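Local coordinates for cycloalternan-forming enzyme (Listeria monocytogenes serovar 1/2a, PDB 5F7U), which belongs to glycoside hydrolase family 31, joining a TIM-barrel domain to flanking beta-rich domains and a family 6 carbohydrate-binding module, with glycans bound at several sites, at residues A[53-58]-A[84-89]; A[23-28]-A[92-97]. The protein carries 1 engineered substitution. One frame throughout, in Å; residues are numbered along the deposited sequence.

Interaction 1 of 2, residues A[53-58]-A[84-89]; sequences VEWTKN and GKFEKG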
loop_
_atom_site.group_PDB
_atom_site.type_symbol
_atom_site.label_atom_id
_atom_site.label_comp_id
_atom_site.label_asym_id
_atom_site.label_seq_id
_atom_site.Cartn_x
_atom_site.Cartn_y
_atom_site.Cartn_z
ATOM N N VAL A 53 -18.943 20.309 -43.352
ATOM C CA VAL A 53 -18.284 19.016 -43.276
ATOM C C VAL A 53 -18.493 18.311 -44.613
ATOM O O VAL A 53 -19.624 18.205 -45.089
ATOM C CB VAL A 53 -18.840 18.155 -42.129
ATOM C CG1 VAL A 53 -18.096 16.820 -42.046
ATOM C CG2 VAL A 53 -18.740 18.915 -40.807
ATOM N N GLU A 54 -17.385 17.861 -45.198
ATOM C CA GLU A 54 -17.396 17.029 -46.384
ATOM C C GLU A 54 -17.095 15.601 -45.962
ATOM O O GLU A 54 -16.176 15.355 -45.189
ATOM C CB GLU A 54 -16.373 17.543 -47.379
ATOM C CG GLU A 54 -16.742 18.920 -47.889
ATOM C CD GLU A 54 -15.753 19.494 -48.886
ATOM O OE1 GLU A 54 -14.808 18.779 -49.296
ATOM O OE2 GLU A 54 -15.940 20.669 -49.270
ATOM N N TRP A 55 -17.887 14.649 -46.448
ATOM C CA TRP A 55 -17.831 13.314 -45.840
ATOM C C TRP A 55 -18.387 12.211 -46.708
ATOM O O TRP A 55 -19.126 12.474 -47.663
ATOM C CB TRP A 55 -18.519 13.324 -44.460
ATOM C CG TRP A 55 -20.006 13.578 -44.445
ATOM C CD1 TRP A 55 -20.670 14.692 -44.898
ATOM C CD2 TRP A 55 -21.001 12.711 -43.915
ATOM N NE1 TRP A 55 -22.019 14.557 -44.700
ATOM C CE2 TRP A 55 -22.254 13.362 -44.077
ATOM C CE3 TRP A 55 -20.960 11.452 -43.295
ATOM C CZ2 TRP A 55 -23.466 12.781 -43.669
ATOM C CZ3 TRP A 55 -22.165 10.867 -42.887
ATOM C CH2 TRP A 55 -23.401 11.539 -43.070
ATOM N N THR A 56 -17.981 10.989 -46.379
ATOM C CA THR A 56 -18.461 9.779 -47.048
ATOM C C THR A 56 -18.990 8.810 -46.003
ATOM O O THR A 56 -18.538 8.811 -44.849
ATOM C CB THR A 56 -17.362 9.075 -47.879
ATOM O OG1 THR A 56 -16.268 8.725 -47.025
ATOM C CG2 THR A 56 -16.853 9.963 -49.012
ATOM N N LYS A 57 -19.956 7.997 -46.411
ATOM C CA LYS A 57 -20.460 6.915 -45.578
ATOM C C LYS A 57 -20.339 5.664 -46.410
ATOM O O LYS A 57 -20.930 5.591 -47.491
ATOM C CB LYS A 57 -21.919 7.155 -45.185
ATOM C CG LYS A 57 -22.563 5.953 -44.497
ATOM C CD LYS A 57 -23.854 6.314 -43.791
ATOM C CE LYS A 57 -25.028 6.483 -44.725
ATOM N NZ LYS A 57 -26.257 6.340 -43.899
ATOM N N ASN A 58 -19.574 4.695 -45.908
ATOM C CA ASN A 58 -19.300 3.443 -46.627
ATOM C C ASN A 58 -18.772 3.698 -48.046
ATOM O O ASN A 58 -19.134 3.010 -49.003
ATOM C CB ASN A 58 -20.537 2.533 -46.612
ATOM C CG ASN A 58 -21.022 2.259 -45.201
ATOM O OD1 ASN A 58 -20.217 1.996 -44.309
ATOM N ND2 ASN A 58 -22.330 2.340 -44.988
ATOM N N GLY A 84 -25.738 13.116 -37.531
ATOM C CA GLY A 84 -26.807 12.161 -37.293
ATOM C C GLY A 84 -26.303 10.867 -36.675
ATOM O O GLY A 84 -25.168 10.798 -36.159
ATOM N N LYS A 85 -27.154 9.844 -36.724
ATOM C CA LYS A 85 -26.873 8.522 -36.138
ATOM C C LYS A 85 -26.514 7.530 -37.223
ATOM O O LYS A 85 -26.876 7.719 -38.387
ATOM C CB LYS A 85 -28.115 7.954 -35.450
ATOM C CG LYS A 85 -28.656 8.734 -34.280
ATOM C CD LYS A 85 -30.079 8.254 -34.030
ATOM C CE LYS A 85 -30.651 8.873 -32.766
ATOM N NZ LYS A 85 -32.122 8.641 -32.703
ATOM N N PHE A 86 -25.854 6.442 -36.829
ATOM C CA PHE A 86 -25.373 5.447 -37.773
ATOM C C PHE A 86 -25.679 4.021 -37.343
ATOM O O PHE A 86 -26.089 3.777 -36.200
ATOM C CB PHE A 86 -23.868 5.647 -38.002
ATOM C CG PHE A 86 -23.547 6.979 -38.579
ATOM C CD1 PHE A 86 -23.738 7.224 -39.939
ATOM C CD2 PHE A 86 -23.090 8.021 -37.754
ATOM C CE1 PHE A 86 -23.479 8.488 -40.477
ATOM C CE2 PHE A 86 -22.825 9.279 -38.286
ATOM C CZ PHE A 86 -23.015 9.508 -39.649
ATOM N N GLU A 87 -25.531 3.101 -38.291
ATOM C CA GLU A 87 -25.708 1.671 -38.026
ATOM C C GLU A 87 -24.380 0.971 -37.806
ATOM O O GLU A 87 -23.339 1.433 -38.291
ATOM C CB GLU A 87 -26.439 1.027 -39.188
ATOM C CG GLU A 87 -27.860 1.519 -39.357
ATOM C CD GLU A 87 -28.447 1.071 -40.682
ATOM O OE1 GLU A 87 -28.701 -0.136 -40.844
ATOM O OE2 GLU A 87 -28.636 1.922 -41.566
ATOM N N LYS A 88 -24.434 -0.164 -37.101
ATOM C CA LYS A 88 -23.254 -1.006 -36.883
ATOM C C LYS A 88 -22.646 -1.340 -38.245
ATOM O O LYS A 88 -23.371 -1.761 -39.150
ATOM C CB LYS A 88 -23.643 -2.296 -36.149
ATOM C CG LYS A 88 -22.489 -3.270 -35.926
ATOM C CD LYS A 88 -23.025 -4.626 -35.535
ATOM C CE LYS A 88 -21.907 -5.590 -35.188
ATOM N NZ LYS A 88 -22.471 -6.938 -34.934
ATOM N N GLY A 89 -21.334 -1.136 -38.371
ATOM C CA GLY A 89 -20.611 -1.411 -39.618
ATOM C C GLY A 89 -20.398 -0.199 -40.518
ATOM O O GLY A 89 -19.598 -0.267 -41.446
HETATM O O HOH W 1 -26.714 4.233 -41.807
#

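Interaction 2 of 2, residues A[23-28]-A[92-97]; sequences TERSPR and ITYTTK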
loop_
_atom_site.group_PDB
_atom_site.type_symbol
_atom_site.label_atom_id
_atom_site.label_comp_id
_atom_site.label_asym_id
_atom_site.label_seq_id
_atom_site.Cartn_x
_atom_site.Cartn_y
_atom_site.Cartn_z
ATOM N N THR A 23 -13.069 21.126 -29.259
ATOM C CA THR A 23 -13.080 20.880 -30.709
ATOM C C THR A 23 -13.025 19.386 -31.034
ATOM O O THR A 23 -12.431 18.967 -32.049
ATOM C CB THR A 23 -11.922 21.606 -31.405
ATOM O OG1 THR A 23 -10.678 21.243 -30.778
ATOM C CG2 THR A 23 -12.137 23.139 -31.337
ATOM N N GLU A 24 -13.685 18.599 -30.187
ATOM C CA GLU A 24 -13.695 17.125 -30.294
ATOM C C GLU A 24 -14.951 16.622 -30.999
ATOM O O GLU A 24 -15.895 17.385 -31.257
ATOM C CB GLU A 24 -13.649 16.495 -28.902
ATOM C CG GLU A 24 -12.360 16.759 -28.132
ATOM C CD GLU A 24 -12.214 15.891 -26.885
ATOM O OE1 GLU A 24 -12.994 14.908 -26.711
ATOM O OE2 GLU A 24 -11.299 16.188 -26.084
ATOM N N ARG A 25 -14.954 15.326 -31.298
ATOM C CA ARG A 25 -16.146 14.623 -31.751
ATOM C C ARG A 25 -16.819 13.983 -30.542
ATOM O O ARG A 25 -16.137 13.453 -29.659
ATOM C CB ARG A 25 -15.744 13.545 -32.741
ATOM C CG ARG A 25 -16.868 12.584 -33.115
ATOM C CD ARG A 25 -16.395 11.687 -34.239
ATOM N NE ARG A 25 -15.422 10.679 -33.778
ATOM C CZ ARG A 25 -14.315 10.358 -34.437
ATOM N NH1 ARG A 25 -13.556 9.374 -33.984
ATOM N NH2 ARG A 25 -13.954 11.022 -35.539
ATOM N N SER A 26 -18.144 14.031 -30.496
ATOM C CA SER A 26 -18.877 13.414 -29.386
ATOM C C SER A 26 -20.031 12.566 -29.925
ATOM O O SER A 26 -20.827 13.084 -30.718
ATOM C CB SER A 26 -19.388 14.478 -28.407
ATOM O OG SER A 26 -20.065 13.854 -27.315
ATOM N N PRO A 27 -20.113 11.271 -29.565
ATOM C CA PRO A 27 -19.094 10.526 -28.810
ATOM C C PRO A 27 -17.793 10.383 -29.582
ATOM O O PRO A 27 -17.795 10.410 -30.815
ATOM C CB PRO A 27 -19.710 9.131 -28.650
ATOM C CG PRO A 27 -21.068 9.177 -29.267
ATOM C CD PRO A 27 -21.112 10.377 -30.171
ATOM N N ARG A 28 -16.681 10.191 -28.870
ATOM C CA ARG A 28 -15.392 9.977 -29.544
ATOM C C ARG A 28 -15.441 8.753 -30.467
ATOM O O ARG A 28 -14.961 8.811 -31.596
ATOM C CB ARG A 28 -14.268 9.826 -28.508
ATOM C CG ARG A 28 -13.930 11.152 -27.822
ATOM C CD ARG A 28 -12.875 10.920 -26.749
ATOM N NE ARG A 28 -12.561 12.154 -26.029
ATOM C CZ ARG A 28 -12.028 12.212 -24.807
ATOM N NH1 ARG A 28 -11.768 11.093 -24.109
ATOM N NH2 ARG A 28 -11.758 13.411 -24.276
ATOM N N ILE A 92 -17.386 5.912 -41.502
ATOM C CA ILE A 92 -17.571 7.329 -41.808
ATOM C C ILE A 92 -16.213 8.001 -41.927
ATOM O O ILE A 92 -15.375 7.844 -41.039
ATOM C CB ILE A 92 -18.436 8.019 -40.721
ATOM C CG1 ILE A 92 -19.759 7.245 -40.450
ATOM C CG2 ILE A 92 -18.631 9.503 -41.014
ATOM C CD1 ILE A 92 -20.566 6.790 -41.642
ATOM N N THR A 93 -16.003 8.745 -43.016
ATOM C CA THR A 93 -14.784 9.551 -43.180
ATOM C C THR A 93 -15.168 11.000 -43.474
ATOM O O THR A 93 -15.993 11.244 -44.352
ATOM C CB THR A 93 -13.880 8.974 -44.284
ATOM O OG1 THR A 93 -13.470 7.645 -43.906
ATOM C CG2 THR A 93 -12.634 9.845 -44.510
ATOM N N TYR A 94 -14.572 11.948 -42.750
ATOM C CA TYR A 94 -14.964 13.361 -42.899
ATOM C C TYR A 94 -13.786 14.312 -42.799
ATOM O O TYR A 94 -12.761 13.992 -42.195
ATOM C CB TYR A 94 -16.059 13.747 -41.875
ATOM C CG TYR A 94 -15.598 13.753 -40.422
ATOM C CD1 TYR A 94 -15.067 14.919 -39.842
ATOM C CD2 TYR A 94 -15.688 12.599 -39.629
ATOM C CE1 TYR A 94 -14.624 14.927 -38.514
ATOM C CE2 TYR A 94 -15.241 12.603 -38.302
ATOM C CZ TYR A 94 -14.715 13.770 -37.757
ATOM O OH TYR A 94 -14.292 13.784 -36.431
ATOM N N THR A 95 -13.973 15.500 -43.370
ATOM C CA THR A 95 -13.022 16.597 -43.313
ATOM C C THR A 95 -13.843 17.816 -42.906
ATOM O O THR A 95 -14.910 18.074 -43.469
ATOM C CB THR A 95 -12.356 16.805 -44.693
ATOM O OG1 THR A 95 -11.640 15.620 -45.060
ATOM C CG2 THR A 95 -11.380 17.995 -44.705
ATOM N N THR A 96 -13.371 18.540 -41.900
ATOM C CA THR A 96 -14.059 19.758 -41.457
ATOM C C THR A 96 -13.421 20.939 -42.163
ATOM O O THR A 96 -12.209 20.943 -42.376
ATOM C CB THR A 96 -14.026 19.909 -39.920
ATOM O OG1 THR A 96 -12.669 19.869 -39.472
ATOM C CG2 THR A 96 -14.809 18.765 -39.285
ATOM N N LYS A 97 -14.237 21.919 -42.553
ATOM C CA LYS A 97 -13.768 23.046 -43.374
ATOM C C LYS A 97 -14.334 24.378 -42.921
ATOM O O LYS A 97 -15.480 24.450 -42.484
ATOM C CB LYS A 97 -14.121 22.854 -44.859
ATOM C CG LYS A 97 -13.454 21.645 -45.483
ATOM C CD LYS A 97 -13.492 21.721 -46.994
ATOM C CE LYS A 97 -12.580 20.667 -47.579
ATOM N NZ LYS A 97 -12.595 20.791 -49.068
#

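Interaction 1 of 2, residues A[53-58]-A[84-89]
Phe86, from the loop joining strands 76-84 and 91-100, meets Trp55 and Lys57, two residues apart on strand 49-57. Trp55 and Phe86 approach from opposite directions and touch rim to rim: Trp55 CZ3 lies 3.6 Å from Phe86 CZ, ring planes are turned 79° apart, and neither ring covers the other's face. Trp55 CG sits between the backbone N and the carbonyl carbon (chi1 66°), which raises the indole off the strand; its NE1 bonds to Glu63 O on the adjacent strand.

Lys57 can be followed outward. CB and CG leave the strand without touching Phe86. Lys57 CD then comes to the edge of the phenyl ring, 4.0 Å from Phe86 CD1. Beyond it the chain bends at chi3 (77°), so that CE and NZ turn past the ring instead of packing on it. Lys57 NZ donates to a water 3.0 Å away, and that water lies 3.0 Å from Glu87 OE2, bridging opposite charges that do not touch directly.

At the strand's end, Asn58 is held by Glu91 N at OD1 and Asp90 OD1 at ND2, beside Gly89. Phe86, which also reaches Val36, Ile92 and Val115, is buried where the 84-89 loop closes over strand 49-57, at the margin of an N-terminal domain of the E-set clan, consistent with an immunoglobulin-like beta-sandwich.

Interaction 2 of 2, residues A[23-28]-A[92-97]
Arg25 NH2 donates a hydrogen bond to the hydroxyl of Tyr94, 2.9 Å to OH, and this pair is the whole of the contact between residues 23-28 and 92-97. The bond is bent (138° at the hydrogen), and OH is tilted 23° from the guanidinium plane. Guanidinium and phenol ring stand nearly perpendicular, with Arg25 NH2 near the plane of the ring at its edge, 3.4 Å from Tyr94 CE2. Arg25 CD lies 3.7 Å from Tyr94 OH.

This is the tight, buried part. The arginine chain is bent at chi3 (73°), and the guanidinium points its edge at Arg28 O, which Arg25 NE and NH1 both grip, at 2.9 and 2.8 Å; NH1 comes nearly in line with C=O, NE from above the carbonyl plane. Bonds from all three nitrogens thus fix the rotation of the head. Tyr94 OH is shared with His9 NE2, whose ring also meets the tyrosine.

The outer side of the turn is looser: Ser26 is exposed, and Pro27, after a cis peptide, and Arg28 are partly so; none of the three touches residues 92-97. Within the turn, Arg28 NE and NH2 grip buried Glu24 OE1 side-on in a salt bridge, Arg28 NE to Glu24 OE1 at 2.9 Å.

Arg25 touches Leu38 of strand 36-43, Phe113 of strand 106-129 and Pro11 and Tyr12 of the N-terminal loop. Tyr94 likewise reaches Leu38 and, on strand 49-57, Trp55, so the hydrogen bond spans from short strand 25-26 to strand 91-100.

How the interactions relate
The two contacts have centres 11 Å apart and share the N-terminal domain. Strands 49-57 and 91-100 run side by side: Thr56 N lies 2.9 Å from Thr93 O, and Thr95 N 2.9 Å from Glu54 O, as backbone hydrogen bonds of an antiparallel pair. Side chains of the two contacts also pack, with Phe86 CE1 of interaction 1 at 3.6 Å from Ile92 CD1 in segment 92-97. Interaction 1 is a surface contact at one rim, whereas interaction 2 is buried. Neither includes a residue of a glycan pocket or magnesium site, although His9, the further partner of Tyr94, directly follows Tyr8, which lines the pocket completed by Trp43, Asn75 and Asn76.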